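Local coordinates for DNA replication licensing factor MCM related protein (Thermoplasma acidophilum, PDB 4ME3), which is the N-terminal domain of an archaeal MCM protein, which probably binds single-stranded DNA and, in the full-length ATP-dependent helicase, helps unwind DNA for replication, at residues 145-150 and 167-172; 139-144 and 155-160; 39-44 and 87-92; 75-80 and 94-99. One frame throughout, in Å; residues are numbered along the deposited sequence.

Contact 1: 145-150 and 167-172; sequences FECSSC and QVCDHC. With ZN (zinc ion), chain B.
Two short turns face each other across the zinc ion, with the CA atoms of Cys147 and Cys169 6.4 Å apart and those of Cys150 and Cys172 at a similar spacing. Each turn supplies two thiolates, and the metal bonds run from 2.3 Å for Cys147 SG to zinc up to 2.4 Å for Cys169 SG to zinc. The leading cysteine of each pair has SG anti to its own N (Cys147 chi1 175°, Cys169 chi1 177°), whereas SG of Cys150 and of Cys172 lies between N and the carbonyl carbon; the same pairing on both sides brings four sulfurs round one ion. This is a Cys4 zinc site built from two CxxC turns, the zinc-binding element of the MCM N-terminal domain. Cys147 SG accepts the backbone N-H of Ser149 at 3.3 Å and that of Cys150, and Cys169 SG likewise accepts from His171 N, at 3.3 Å, and from Cys172 N. Such N-H donors probably offset part of the negative charge gathered on the sulfurs. Around the ion the sulfurs are in contact, Cys150 SG lying 3.6 Å from Cys169 SG. His171 adds its CB beside Cys150 SG, while its ring NE2 makes a weak hydrogen bond to Leu153 O.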
loop_
_atom_site.group_PDB
_atom_site.type_symbol
_atom_site.label_atom_id
_atom_site.label_comp_id
_atom_site.label_asym_id
_atom_site.label_seq_id
_atom_site.Cartn_x
_atom_site.Cartn_y
_atom_site.Cartn_z
ATOM N N PHE A 145 -15.840 -7.405 -11.204
ATOM C CA PHE A 145 -17.139 -6.873 -11.601
ATOM C C PHE A 145 -17.652 -7.577 -12.852
ATOM O O PHE A 145 -16.949 -7.662 -13.857
ATOM C CB PHE A 145 -17.045 -5.369 -11.862
ATOM C CG PHE A 145 -16.885 -4.544 -10.617
ATOM C CD1 PHE A 145 -17.992 -4.143 -9.889
ATOM C CD2 PHE A 145 -15.629 -4.164 -10.178
ATOM C CE1 PHE A 145 -17.848 -3.382 -8.746
ATOM C CE2 PHE A 145 -15.480 -3.401 -9.037
ATOM C CZ PHE A 145 -16.592 -3.012 -8.320
ATOM N N GLU A 146 -18.884 -8.073 -12.793
ATOM C CA GLU A 146 -19.470 -8.783 -13.924
ATOM C C GLU A 146 -20.322 -7.857 -14.787
ATOM O O GLU A 146 -21.229 -7.184 -14.290
ATOM C CB GLU A 146 -20.308 -9.968 -13.439
ATOM C CG GLU A 146 -21.015 -10.712 -14.559
ATOM C CD GLU A 146 -21.779 -11.927 -14.068
ATOM O OE1 GLU A 146 -21.691 -12.244 -12.862
ATOM O OE2 GLU A 146 -22.469 -12.565 -14.890
ATOM N N CYS A 147 -20.019 -7.833 -16.082
ATOM C CA CYS A 147 -20.725 -6.985 -17.037
ATOM C C CYS A 147 -22.140 -7.496 -17.282
ATOM O O CYS A 147 -22.340 -8.679 -17.549
ATOM C CB CYS A 147 -19.958 -6.942 -18.363
ATOM S SG CYS A 147 -20.801 -6.034 -19.682
ATOM N N SER A 148 -23.120 -6.603 -17.197
ATOM C CA SER A 148 -24.513 -6.988 -17.394
ATOM C C SER A 148 -24.780 -7.447 -18.827
ATOM O O SER A 148 -25.768 -8.133 -19.091
ATOM C CB SER A 148 -25.450 -5.832 -17.029
ATOM O OG SER A 148 -25.149 -4.666 -17.775
ATOM N N SER A 149 -23.896 -7.076 -19.748
ATOM C CA SER A 149 -24.085 -7.403 -21.157
ATOM C C SER A 149 -23.405 -8.715 -21.551
ATOM O O SER A 149 -24.076 -9.673 -21.935
ATOM C CB SER A 149 -23.572 -6.263 -22.041
ATOM O OG SER A 149 -23.822 -6.536 -23.409
ATOM N N CYS A 150 -22.080 -8.758 -21.457
ATOM C CA CYS A 150 -21.321 -9.932 -21.884
ATOM C C CYS A 150 -21.004 -10.871 -20.722
ATOM O O CYS A 150 -20.499 -11.975 -20.928
ATOM C CB CYS A 150 -20.018 -9.506 -22.569
ATOM S SG CYS A 150 -18.795 -8.770 -21.456
ATOM N N GLN A 167 -16.213 1.837 -15.285
ATOM C CA GLN A 167 -17.102 2.588 -16.159
ATOM C C GLN A 167 -17.306 1.833 -17.469
ATOM O O GLN A 167 -18.410 1.797 -18.012
ATOM C CB GLN A 167 -16.518 3.969 -16.449
ATOM C CG GLN A 167 -17.556 5.002 -16.847
ATOM C CD GLN A 167 -18.368 5.499 -15.666
ATOM O OE1 GLN A 167 -19.598 5.441 -15.675
ATOM N NE2 GLN A 167 -17.681 6.001 -14.645
ATOM N N VAL A 168 -16.230 1.230 -17.963
ATOM C CA VAL A 168 -16.256 0.501 -19.227
ATOM C C VAL A 168 -15.833 -0.951 -19.022
ATOM O O VAL A 168 -14.951 -1.241 -18.212
ATOM C CB VAL A 168 -15.320 1.161 -20.264
ATOM C CG1 VAL A 168 -13.918 1.314 -19.700
ATOM C CG2 VAL A 168 -15.294 0.357 -21.559
ATOM N N CYS A 169 -16.464 -1.858 -19.761
ATOM C CA CYS A 169 -16.162 -3.282 -19.664
ATOM C C CYS A 169 -14.858 -3.613 -20.391
ATOM O O CYS A 169 -14.658 -3.205 -21.534
ATOM C CB CYS A 169 -17.316 -4.106 -20.248
ATOM S SG CYS A 169 -17.044 -5.901 -20.269
ATOM N N ASP A 170 -13.975 -4.350 -19.724
ATOM C CA ASP A 170 -12.693 -4.732 -20.313
ATOM C C ASP A 170 -12.845 -5.786 -21.404
ATOM O O ASP A 170 -11.910 -6.027 -22.168
ATOM C CB ASP A 170 -11.740 -5.268 -19.239
ATOM C CG ASP A 170 -11.062 -4.163 -18.452
ATOM O OD1 ASP A 170 -11.127 -2.991 -18.880
ATOM O OD2 ASP A 170 -10.455 -4.472 -17.406
ATOM N N HIS A 171 -14.013 -6.415 -21.478
ATOM C CA HIS A 171 -14.210 -7.525 -22.406
ATOM C C HIS A 171 -15.022 -7.154 -23.647
ATOM O O HIS A 171 -14.734 -7.642 -24.738
ATOM C CB HIS A 171 -14.859 -8.711 -21.687
ATOM C CG HIS A 171 -13.949 -9.393 -20.713
ATOM N ND1 HIS A 171 -13.031 -10.346 -21.098
ATOM C CD2 HIS A 171 -13.811 -9.255 -19.374
ATOM C CE1 HIS A 171 -12.369 -10.769 -20.036
ATOM N NE2 HIS A 171 -12.822 -10.122 -18.976
ATOM N N CYS A 172 -16.033 -6.302 -23.488
ATOM C CA CYS A 172 -16.893 -5.943 -24.618
ATOM C C CYS A 172 -16.835 -4.456 -24.983
ATOM O O CYS A 172 -17.329 -4.056 -26.034
ATOM C CB CYS A 172 -18.340 -6.367 -24.347
ATOM S SG CYS A 172 -19.251 -5.311 -23.203
HETATM ZN ZN ZN B . -19.105 -6.517 -21.220
#

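Contact 2: 139-144 and 155-160; sequences KLKNAA and YVEQTE
Tyr155 lays its ring over the methyl group of Ala144, CE2 standing 3.5 Å from Ala144 CB. The Asn142 side chain crosses that of Tyr155 at about a right angle, its amide plane turned 43° from the ring and its ND2 hydrogen-bonded to Arg92 O. Tyr155 CG is anti to the carbonyl carbon (chi1 -81°), which turns the ring over Ala144 and lets OH bond to Leu189 O. With an alanine here, the Ala144 methyl is likely to lose its aromatic cover and Leu189 O the hydroxyl bonded to it. Val156 pairs with Ala143 in both directions: N gives a bond of 2.9 Å to Ala143 O, and O receives Ala143 N at 3.0 Å. Glu157 runs alongside Lys141, its carboxylate salt-bridged to Arg74. Gln158 N closes the pairing with a 2.7 Å bond to Lys141 O. Its side chain folds back at chi2 (-63°), so NE2 bonds Val156 O from the face opposite Ala143 N; OE1 takes Ser164 N. Lys141 and Asn142 both face Glu191, a classic beta bulge, and the segments are paired arms of the antiparallel hairpin of strands 123-147 and 153-157, whose far end carries Cys147 of the zinc site.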
loop_
_atom_site.group_PDB
_atom_site.type_symbol
_atom_site.label_atom_id
_atom_site.label_comp_id
_atom_site.label_asym_id
_atom_site.label_seq_id
_atom_site.Cartn_x
_atom_site.Cartn_y
_atom_site.Cartn_z
ATOM N N LYS A 139 -10.429 -6.685 3.602
ATOM C CA LYS A 139 -10.759 -5.533 2.781
ATOM C C LYS A 139 -10.620 -5.915 1.316
ATOM O O LYS A 139 -9.651 -6.558 0.919
ATOM C CB LYS A 139 -9.836 -4.355 3.101
ATOM C CG LYS A 139 -9.872 -3.240 2.061
ATOM C CD LYS A 139 -8.601 -2.409 2.091
ATOM C CE LYS A 139 -8.304 -1.801 0.726
ATOM N NZ LYS A 139 -6.924 -1.244 0.657
ATOM N N LEU A 140 -11.600 -5.515 0.519
ATOM C CA LEU A 140 -11.584 -5.764 -0.912
ATOM C C LEU A 140 -10.385 -5.056 -1.537
ATOM O O LEU A 140 -10.208 -3.852 -1.351
ATOM C CB LEU A 140 -12.890 -5.250 -1.516
ATOM C CG LEU A 140 -13.212 -5.596 -2.963
ATOM C CD1 LEU A 140 -13.275 -7.098 -3.158
ATOM C CD2 LEU A 140 -14.530 -4.940 -3.345
ATOM N N LYS A 141 -9.558 -5.801 -2.267
ATOM C CA LYS A 141 -8.339 -5.239 -2.845
ATOM C C LYS A 141 -8.402 -5.224 -4.365
ATOM O O LYS A 141 -8.221 -4.179 -4.992
ATOM C CB LYS A 141 -7.111 -6.021 -2.380
ATOM C CG LYS A 141 -5.790 -5.457 -2.890
ATOM C CD LYS A 141 -5.550 -4.043 -2.378
ATOM C CE LYS A 141 -4.236 -3.476 -2.897
ATOM N NZ LYS A 141 -3.057 -4.281 -2.467
ATOM N N ASN A 142 -8.641 -6.386 -4.961
ATOM C CA ASN A 142 -8.891 -6.454 -6.394
ATOM C C ASN A 142 -10.305 -6.968 -6.616
ATOM O O ASN A 142 -10.584 -8.149 -6.410
ATOM C CB ASN A 142 -7.871 -7.350 -7.093
ATOM C CG ASN A 142 -7.815 -7.103 -8.588
ATOM O OD1 ASN A 142 -8.241 -6.050 -9.071
ATOM N ND2 ASN A 142 -7.289 -8.068 -9.330
ATOM N N ALA A 143 -11.195 -6.068 -7.020
ATOM C CA ALA A 143 -12.620 -6.374 -7.096
ATOM C C ALA A 143 -13.032 -6.859 -8.478
ATOM O O ALA A 143 -12.761 -6.205 -9.482
ATOM C CB ALA A 143 -13.431 -5.153 -6.716
ATOM N N ALA A 144 -13.713 -8.002 -8.514
ATOM C CA ALA A 144 -14.255 -8.546 -9.753
ATOM C C ALA A 144 -15.646 -7.978 -10.019
ATOM O O ALA A 144 -16.526 -8.067 -9.169
ATOM C CB ALA A 144 -14.322 -10.066 -9.672
ATOM N N TYR A 155 -11.728 -6.359 -13.553
ATOM C CA TYR A 155 -11.162 -6.204 -12.221
ATOM C C TYR A 155 -10.731 -4.763 -11.985
ATOM O O TYR A 155 -10.130 -4.135 -12.853
ATOM C CB TYR A 155 -9.985 -7.161 -12.023
ATOM C CG TYR A 155 -10.405 -8.574 -11.677
ATOM C CD1 TYR A 155 -10.732 -9.485 -12.671
ATOM C CD2 TYR A 155 -10.480 -8.992 -10.355
ATOM C CE1 TYR A 155 -11.122 -10.775 -12.359
ATOM C CE2 TYR A 155 -10.866 -10.281 -10.032
ATOM C CZ TYR A 155 -11.185 -11.168 -11.041
ATOM O OH TYR A 155 -11.571 -12.451 -10.723
ATOM N N VAL A 156 -11.055 -4.240 -10.808
ATOM C CA VAL A 156 -10.676 -2.881 -10.441
ATOM C C VAL A 156 -9.995 -2.883 -9.080
ATOM O O VAL A 156 -10.565 -3.347 -8.094
ATOM C CB VAL A 156 -11.898 -1.951 -10.375
ATOM C CG1 VAL A 156 -11.463 -0.526 -10.042
ATOM C CG2 VAL A 156 -12.667 -1.985 -11.684
ATOM N N GLU A 157 -8.771 -2.367 -9.032
ATOM C CA GLU A 157 -8.047 -2.254 -7.774
ATOM C C GLU A 157 -8.746 -1.252 -6.865
ATOM O O GLU A 157 -9.196 -0.199 -7.318
ATOM C CB GLU A 157 -6.603 -1.813 -8.018
ATOM C CG GLU A 157 -5.772 -1.726 -6.751
ATOM C CD GLU A 157 -4.379 -1.183 -7.000
ATOM O OE1 GLU A 157 -4.012 -1.000 -8.179
ATOM O OE2 GLU A 157 -3.650 -0.934 -6.017
ATOM N N GLN A 158 -8.832 -1.588 -5.583
ATOM C CA GLN A 158 -9.489 -0.734 -4.605
ATOM C C GLN A 158 -8.451 -0.011 -3.755
ATOM O O GLN A 158 -7.520 -0.625 -3.240
ATOM C CB GLN A 158 -10.407 -1.568 -3.715
ATOM C CG GLN A 158 -11.438 -2.357 -4.489
ATOM C CD GLN A 158 -12.401 -1.463 -5.240
ATOM O OE1 GLN A 158 -12.991 -0.553 -4.663
ATOM N NE2 GLN A 158 -12.554 -1.710 -6.536
ATOM N N THR A 159 -8.614 1.300 -3.622
ATOM C CA THR A 159 -7.663 2.112 -2.873
ATOM C C THR A 159 -8.341 2.984 -1.819
ATOM O O THR A 159 -7.667 3.590 -0.987
ATOM C CB THR A 159 -6.858 3.019 -3.820
ATOM O OG1 THR A 159 -7.757 3.803 -4.616
ATOM C CG2 THR A 159 -5.975 2.184 -4.733
ATOM N N GLU A 160 -9.670 3.041 -1.848
ATOM C CA GLU A 160 -10.414 3.906 -0.942
ATOM C C GLU A 160 -11.406 3.110 -0.105
ATOM O O GLU A 160 -11.645 1.929 -0.358
ATOM C CB GLU A 160 -11.154 4.984 -1.734
ATOM C CG GLU A 160 -10.239 5.908 -2.520
ATOM C CD GLU A 160 -10.994 7.025 -3.215
ATOM O OE1 GLU A 160 -12.231 7.099 -3.055
ATOM O OE2 GLU A 160 -10.350 7.829 -3.923
#

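Contact 3: 39-44 and 87-92; sequences QEYPEV and DRVTQR
Arg88 reaches across to the 39-44 loop and places NH2 2.9 Å from Tyr41 O, a hydrogen bond that lies in the carbonyl plane on a lone pair, although the oxygen sits 30° out of the guanidinium plane. The same NH2 comes within 2.8 Å of Gln39 O, which approaches the edge of the guanidinium, so one nitrogen lies close to two carbonyls of the loop. Bends at chi2 and chi3 (-108° and -69°) curl the arginine chain back to this position. Tyr41 slides past it in the opposite direction: the ring edge meets Arg88 O, 3.6 Å from CE2, and CD2 lies by Arg88 CB at 3.9 Å. One face of the ring is covered by Pro42, whose CB stands over its centre and which follows a cis peptide bond. Val89 adds CG2 at 4.2 Å from Tyr41 CE2, a looser apolar touch. The tyrosine hydroxyl bonds to Ile95 O, in the chain that leads into strand 97-101. The contact thus joins the loop between helix 31-38 and strand 46-50 to the one between helix 69-84 and strand 97-101; Leu81 of helix 69-84 touches both Tyr41 and Val89, and His38 of helix 31-38 meets Arg88.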
loop_
_atom_site.group_PDB
_atom_site.type_symbol
_atom_site.label_atom_id
_atom_site.label_comp_id
_atom_site.label_asym_id
_atom_site.label_seq_id
_atom_site.Cartn_x
_atom_site.Cartn_y
_atom_site.Cartn_z
ATOM N N GLN A 39 8.812 -18.052 -7.355
ATOM C CA GLN A 39 8.503 -19.468 -7.187
ATOM C C GLN A 39 7.380 -19.705 -6.180
ATOM O O GLN A 39 6.766 -20.773 -6.170
ATOM C CB GLN A 39 9.753 -20.228 -6.742
ATOM C CG GLN A 39 10.838 -20.290 -7.801
ATOM C CD GLN A 39 10.350 -20.908 -9.098
ATOM O OE1 GLN A 39 10.542 -20.346 -10.176
ATOM N NE2 GLN A 39 9.720 -22.074 -9.000
ATOM N N GLU A 40 7.113 -18.713 -5.337
ATOM C CA GLU A 40 6.136 -18.867 -4.267
ATOM C C GLU A 40 4.967 -17.891 -4.403
ATOM O O GLU A 40 4.088 -17.840 -3.544
ATOM C CB GLU A 40 6.825 -18.691 -2.915
ATOM C CG GLU A 40 8.010 -19.623 -2.720
ATOM C CD GLU A 40 8.709 -19.419 -1.391
ATOM O OE1 GLU A 40 9.959 -19.453 -1.366
ATOM O OE2 GLU A 40 8.013 -19.233 -0.371
ATOM N N TYR A 41 4.959 -17.126 -5.490
ATOM C CA TYR A 41 3.864 -16.205 -5.777
ATOM C C TYR A 41 2.624 -16.995 -6.196
ATOM O O TYR A 41 2.745 -18.040 -6.835
ATOM C CB TYR A 41 4.279 -15.243 -6.892
ATOM C CG TYR A 41 3.288 -14.134 -7.141
ATOM C CD1 TYR A 41 3.296 -12.983 -6.362
ATOM C CD2 TYR A 41 2.340 -14.237 -8.148
ATOM C CE1 TYR A 41 2.389 -11.971 -6.580
ATOM C CE2 TYR A 41 1.427 -13.225 -8.374
ATOM C CZ TYR A 41 1.457 -12.095 -7.587
ATOM O OH TYR A 41 0.549 -11.084 -7.807
ATOM N N PRO A 42 1.420 -16.499 -5.850
ATOM C CA PRO A 42 1.117 -15.263 -5.118
ATOM C C PRO A 42 1.067 -15.422 -3.599
ATOM O O PRO A 42 0.717 -14.464 -2.908
ATOM C CB PRO A 42 -0.269 -14.894 -5.645
ATOM C CG PRO A 42 -0.911 -16.209 -5.909
ATOM C CD PRO A 42 0.192 -17.136 -6.362
ATOM N N GLU A 43 1.407 -16.601 -3.088
ATOM C CA GLU A 43 1.390 -16.831 -1.647
ATOM C C GLU A 43 2.416 -15.934 -0.960
ATOM O O GLU A 43 2.171 -15.411 0.129
ATOM C CB GLU A 43 1.663 -18.301 -1.321
ATOM C CG GLU A 43 0.510 -19.239 -1.659
ATOM C CD GLU A 43 0.496 -19.666 -3.116
ATOM O OE1 GLU A 43 1.216 -19.050 -3.931
ATOM O OE2 GLU A 43 -0.233 -20.625 -3.447
ATOM N N VAL A 44 3.566 -15.767 -1.604
ATOM C CA VAL A 44 4.567 -14.804 -1.166
ATOM C C VAL A 44 4.578 -13.670 -2.180
ATOM O O VAL A 44 4.727 -13.899 -3.376
ATOM C CB VAL A 44 5.966 -15.436 -1.088
ATOM C CG1 VAL A 44 6.992 -14.414 -0.620
ATOM C CG2 VAL A 44 5.948 -16.642 -0.159
ATOM N N ASP A 87 4.312 -14.299 -15.680
ATOM C CA ASP A 87 3.745 -15.599 -16.041
ATOM C C ASP A 87 2.951 -16.237 -14.899
ATOM O O ASP A 87 2.345 -17.295 -15.073
ATOM C CB ASP A 87 4.839 -16.555 -16.529
ATOM C CG ASP A 87 5.949 -16.733 -15.519
ATOM O OD1 ASP A 87 6.917 -15.943 -15.558
ATOM O OD2 ASP A 87 5.856 -17.663 -14.692
ATOM N N ARG A 88 2.955 -15.591 -13.736
ATOM C CA ARG A 88 2.164 -16.047 -12.597
ATOM C C ARG A 88 1.120 -14.992 -12.222
ATOM O O ARG A 88 0.396 -15.144 -11.240
ATOM C CB ARG A 88 3.072 -16.331 -11.401
ATOM C CG ARG A 88 4.369 -17.037 -11.764
ATOM C CD ARG A 88 4.388 -18.487 -11.310
ATOM N NE ARG A 88 4.446 -18.603 -9.856
ATOM C CZ ARG A 88 4.850 -19.689 -9.203
ATOM N NH1 ARG A 88 5.243 -20.769 -9.868
ATOM N NH2 ARG A 88 4.867 -19.695 -7.876
ATOM N N VAL A 89 1.046 -13.928 -13.019
ATOM C CA VAL A 89 0.104 -12.840 -12.780
ATOM C C VAL A 89 -1.110 -12.969 -13.693
ATOM O O VAL A 89 -0.978 -13.311 -14.866
ATOM C CB VAL A 89 0.765 -11.470 -13.040
ATOM C CG1 VAL A 89 -0.271 -10.354 -13.029
ATOM C CG2 VAL A 89 1.858 -11.203 -12.015
ATOM N N THR A 90 -2.293 -12.693 -13.151
ATOM C CA THR A 90 -3.519 -12.682 -13.945
ATOM C C THR A 90 -4.307 -11.414 -13.643
ATOM O O THR A 90 -3.878 -10.594 -12.833
ATOM C CB THR A 90 -4.397 -13.911 -13.650
ATOM O OG1 THR A 90 -4.821 -13.881 -12.282
ATOM C CG2 THR A 90 -3.622 -15.196 -13.900
ATOM N N GLN A 91 -5.456 -11.247 -14.293
ATOM C CA GLN A 91 -6.293 -10.079 -14.039
ATOM C C GLN A 91 -6.743 -10.057 -12.579
ATOM O O GLN A 91 -7.045 -8.997 -12.030
ATOM C CB GLN A 91 -7.511 -10.061 -14.969
ATOM C CG GLN A 91 -8.429 -11.264 -14.834
ATOM C CD GLN A 91 -9.707 -11.116 -15.641
ATOM O OE1 GLN A 91 -9.959 -10.069 -16.242
ATOM N NE2 GLN A 91 -10.522 -12.165 -15.658
ATOM N N ARG A 92 -6.772 -11.232 -11.958
ATOM C CA ARG A 92 -7.189 -11.356 -10.565
ATOM C C ARG A 92 -6.008 -11.314 -9.606
ATOM O O ARG A 92 -6.019 -10.566 -8.630
ATOM C CB ARG A 92 -7.949 -12.661 -10.355
ATOM C CG ARG A 92 -8.269 -12.949 -8.897
ATOM C CD ARG A 92 -9.217 -14.129 -8.755
ATOM N NE ARG A 92 -9.609 -14.345 -7.365
ATOM C CZ ARG A 92 -10.492 -15.254 -6.966
ATOM N NH1 ARG A 92 -11.086 -16.042 -7.852
ATOM N NH2 ARG A 92 -10.787 -15.373 -5.679
#

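Contact 4: 75-80 and 94-99; sequences AGEEVI and NIFNLR
Helix 69-84 of the MCM N-terminal domain packs here against the start of strand 97-101, one of two parallel strands in a small sheet. The segment axes come within 7.9 Å, at 126° between their N-to-C directions. Glu77 stretches out from the helix, extended beyond CG, until OE2 accepts the N-H of Leu98 at 2.9 Å in a nearly straight bond (170°), using its anti lone pair. A water bridges the same OE2 to Leu98 O, donating to both oxygens, so the carboxylate holds Leu98 N directly and Leu98 O through the water. The carbonyl oxygen of Phe96 also lies 3.1 Å from Glu77 OE2; as both are acceptors, the N-H and the water probably offset this closeness. Replacing Glu77 by an alanine would probably leave Leu98 N without its acceptor on this side and the bridging water without one of its two partners. Ile80 crosses the Phe96 ring at about a right angle and sets CG2 over its centre, 3.8 Å from the centroid, in a CH-pi contact, while CD1 reaches CE1 of the ring at 3.5 Å. The Glu77 CG methylene meets the edge of that ring. Leu98 runs CD2 to 3.6 Å from Gly76 CA, close enough that a side chain at this glycine would clash. Beside 97-101 in the sheet runs strand 46-50, whose Leu47 touches Phe96 and whose Val49 touches Leu98; Phe25 of helix 14-27 also meets Ile80, and Ala75, pointing away from the strand, touches Ile17 of that helix.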
loop_
_atom_site.group_PDB
_atom_site.type_symbol
_atom_site.label_atom_id
_atom_site.label_comp_id
_atom_site.label_asym_id
_atom_site.label_seq_id
_atom_site.Cartn_x
_atom_site.Cartn_y
_atom_site.Cartn_z
ATOM N N ALA A 75 5.091 2.275 -8.838
ATOM C CA ALA A 75 5.870 2.063 -10.058
ATOM C C ALA A 75 6.794 0.861 -9.905
ATOM O O ALA A 75 6.920 0.048 -10.816
ATOM C CB ALA A 75 6.672 3.306 -10.405
ATOM N N GLY A 76 7.442 0.753 -8.749
ATOM C CA GLY A 76 8.328 -0.364 -8.481
ATOM C C GLY A 76 7.578 -1.681 -8.508
ATOM O O GLY A 76 8.060 -2.671 -9.054
ATOM N N GLU A 77 6.391 -1.694 -7.910
ATOM C CA GLU A 77 5.562 -2.892 -7.893
ATOM C C GLU A 77 5.178 -3.312 -9.311
ATOM O O GLU A 77 5.215 -4.500 -9.643
ATOM C CB GLU A 77 4.324 -2.672 -7.005
ATOM C CG GLU A 77 4.673 -2.618 -5.520
ATOM C CD GLU A 77 3.568 -2.055 -4.636
ATOM O OE1 GLU A 77 2.554 -1.554 -5.169
ATOM O OE2 GLU A 77 3.734 -2.107 -3.396
ATOM N N GLU A 78 4.837 -2.344 -10.154
ATOM C CA GLU A 78 4.491 -2.633 -11.542
ATOM C C GLU A 78 5.650 -3.286 -12.288
ATOM O O GLU A 78 5.448 -4.223 -13.055
ATOM C CB GLU A 78 4.052 -1.363 -12.273
ATOM C CG GLU A 78 2.679 -0.857 -11.857
ATOM C CD GLU A 78 2.223 0.331 -12.680
ATOM O OE1 GLU A 78 2.753 0.523 -13.795
ATOM O OE2 GLU A 78 1.336 1.076 -12.211
ATOM N N VAL A 79 6.862 -2.791 -12.061
ATOM C CA VAL A 79 8.045 -3.362 -12.697
ATOM C C VAL A 79 8.229 -4.822 -12.289
ATOM O O VAL A 79 8.501 -5.684 -13.122
ATOM C CB VAL A 79 9.314 -2.562 -12.350
ATOM C CG1 VAL A 79 10.563 -3.338 -12.746
ATOM C CG2 VAL A 79 9.287 -1.208 -13.037
ATOM N N ILE A 80 8.075 -5.099 -11.001
ATOM C CA ILE A 80 8.169 -6.464 -10.505
ATOM C C ILE A 80 7.097 -7.349 -11.137
ATOM O O ILE A 80 7.385 -8.450 -11.594
ATOM C CB ILE A 80 8.056 -6.505 -8.975
ATOM C CG1 ILE A 80 9.315 -5.890 -8.354
ATOM C CG2 ILE A 80 7.867 -7.933 -8.488
ATOM C CD1 ILE A 80 9.234 -5.664 -6.862
ATOM N N ASN A 94 -2.786 -10.065 -9.015
ATOM C CA ASN A 94 -1.809 -9.062 -9.410
ATOM C C ASN A 94 -1.380 -8.174 -8.245
ATOM O O ASN A 94 -0.962 -7.035 -8.451
ATOM C CB ASN A 94 -2.367 -8.193 -10.537
ATOM C CG ASN A 94 -3.642 -7.470 -10.143
ATOM O OD1 ASN A 94 -4.093 -7.550 -8.997
ATOM N ND2 ASN A 94 -4.227 -6.753 -11.092
ATOM N N ILE A 95 -1.476 -8.699 -7.027
ATOM C CA ILE A 95 -1.062 -7.953 -5.842
ATOM C C ILE A 95 0.424 -8.149 -5.559
ATOM O O ILE A 95 0.926 -9.271 -5.580
ATOM C CB ILE A 95 -1.859 -8.394 -4.596
ATOM C CG1 ILE A 95 -3.350 -8.115 -4.797
ATOM C CG2 ILE A 95 -1.350 -7.677 -3.359
ATOM C CD1 ILE A 95 -4.232 -8.659 -3.686
ATOM N N PHE A 96 1.129 -7.053 -5.297
ATOM C CA PHE A 96 2.500 -7.143 -4.808
ATOM C C PHE A 96 2.830 -5.981 -3.882
ATOM O O PHE A 96 2.389 -4.856 -4.103
ATOM C CB PHE A 96 3.506 -7.186 -5.956
ATOM C CG PHE A 96 4.858 -7.672 -5.530
ATOM C CD1 PHE A 96 5.813 -6.788 -5.064
ATOM C CD2 PHE A 96 5.156 -9.020 -5.558
ATOM C CE1 PHE A 96 7.052 -7.241 -4.650
ATOM C CE2 PHE A 96 6.388 -9.480 -5.145
ATOM C CZ PHE A 96 7.340 -8.587 -4.691
ATOM N N ASN A 97 3.609 -6.270 -2.844
ATOM C CA ASN A 97 4.021 -5.258 -1.884
ATOM C C ASN A 97 5.515 -5.003 -1.944
ATOM O O ASN A 97 6.319 -5.845 -1.544
ATOM C CB ASN A 97 3.664 -5.685 -0.466
ATOM C CG ASN A 97 2.215 -6.077 -0.325
ATOM O OD1 ASN A 97 1.320 -5.361 -0.767
ATOM N ND2 ASN A 97 1.974 -7.224 0.293
ATOM N N LEU A 98 5.877 -3.830 -2.444
ATOM C CA LEU A 98 7.245 -3.364 -2.390
ATOM C C LEU A 98 7.370 -2.503 -1.144
ATOM O O LEU A 98 6.653 -1.514 -0.993
ATOM C CB LEU A 98 7.575 -2.558 -3.647
ATOM C CG LEU A 98 8.996 -2.007 -3.774
ATOM C CD1 LEU A 98 10.024 -3.104 -3.628
ATOM C CD2 LEU A 98 9.152 -1.303 -5.115
ATOM N N ARG A 99 8.258 -2.901 -0.242
ATOM C CA ARG A 99 8.428 -2.208 1.028
ATOM C C ARG A 99 9.844 -1.667 1.166
ATOM O O ARG A 99 10.793 -2.236 0.632
ATOM C CB ARG A 99 8.105 -3.149 2.190
ATOM C CG ARG A 99 6.687 -3.692 2.140
ATOM C CD ARG A 99 6.330 -4.493 3.381
ATOM N NE ARG A 99 4.968 -5.014 3.306
ATOM C CZ ARG A 99 3.876 -4.265 3.405
ATOM N NH1 ARG A 99 3.975 -2.954 3.581
ATOM N NH2 ARG A 99 2.676 -4.828 3.325
HETATM O O HOH W 1 3.914 -1.514 -0.559
#

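Contacts 1 and 2 share strand 123-147 and lie 16 Å apart between centres: Phe145 CD2 of contact 1 packs on Val156 CG2 at 4.0 Å, so the zinc end and the hairpin run on from each other. Contacts 3 and 4 sit in the helical part, 12 Å apart between centres, and touch where Val89 CG1 meets Asn94 CB at 3.9 Å. The two halves meet at Asn142: its ND2 lies 2.9 Å from Gln91 O, tying contact 2 to contact 3, while Lys141 CG packs on Ile95 CD1 of contact 4. Contact 4 does not touch contact 1, the nearest atoms being about 9 Å apart.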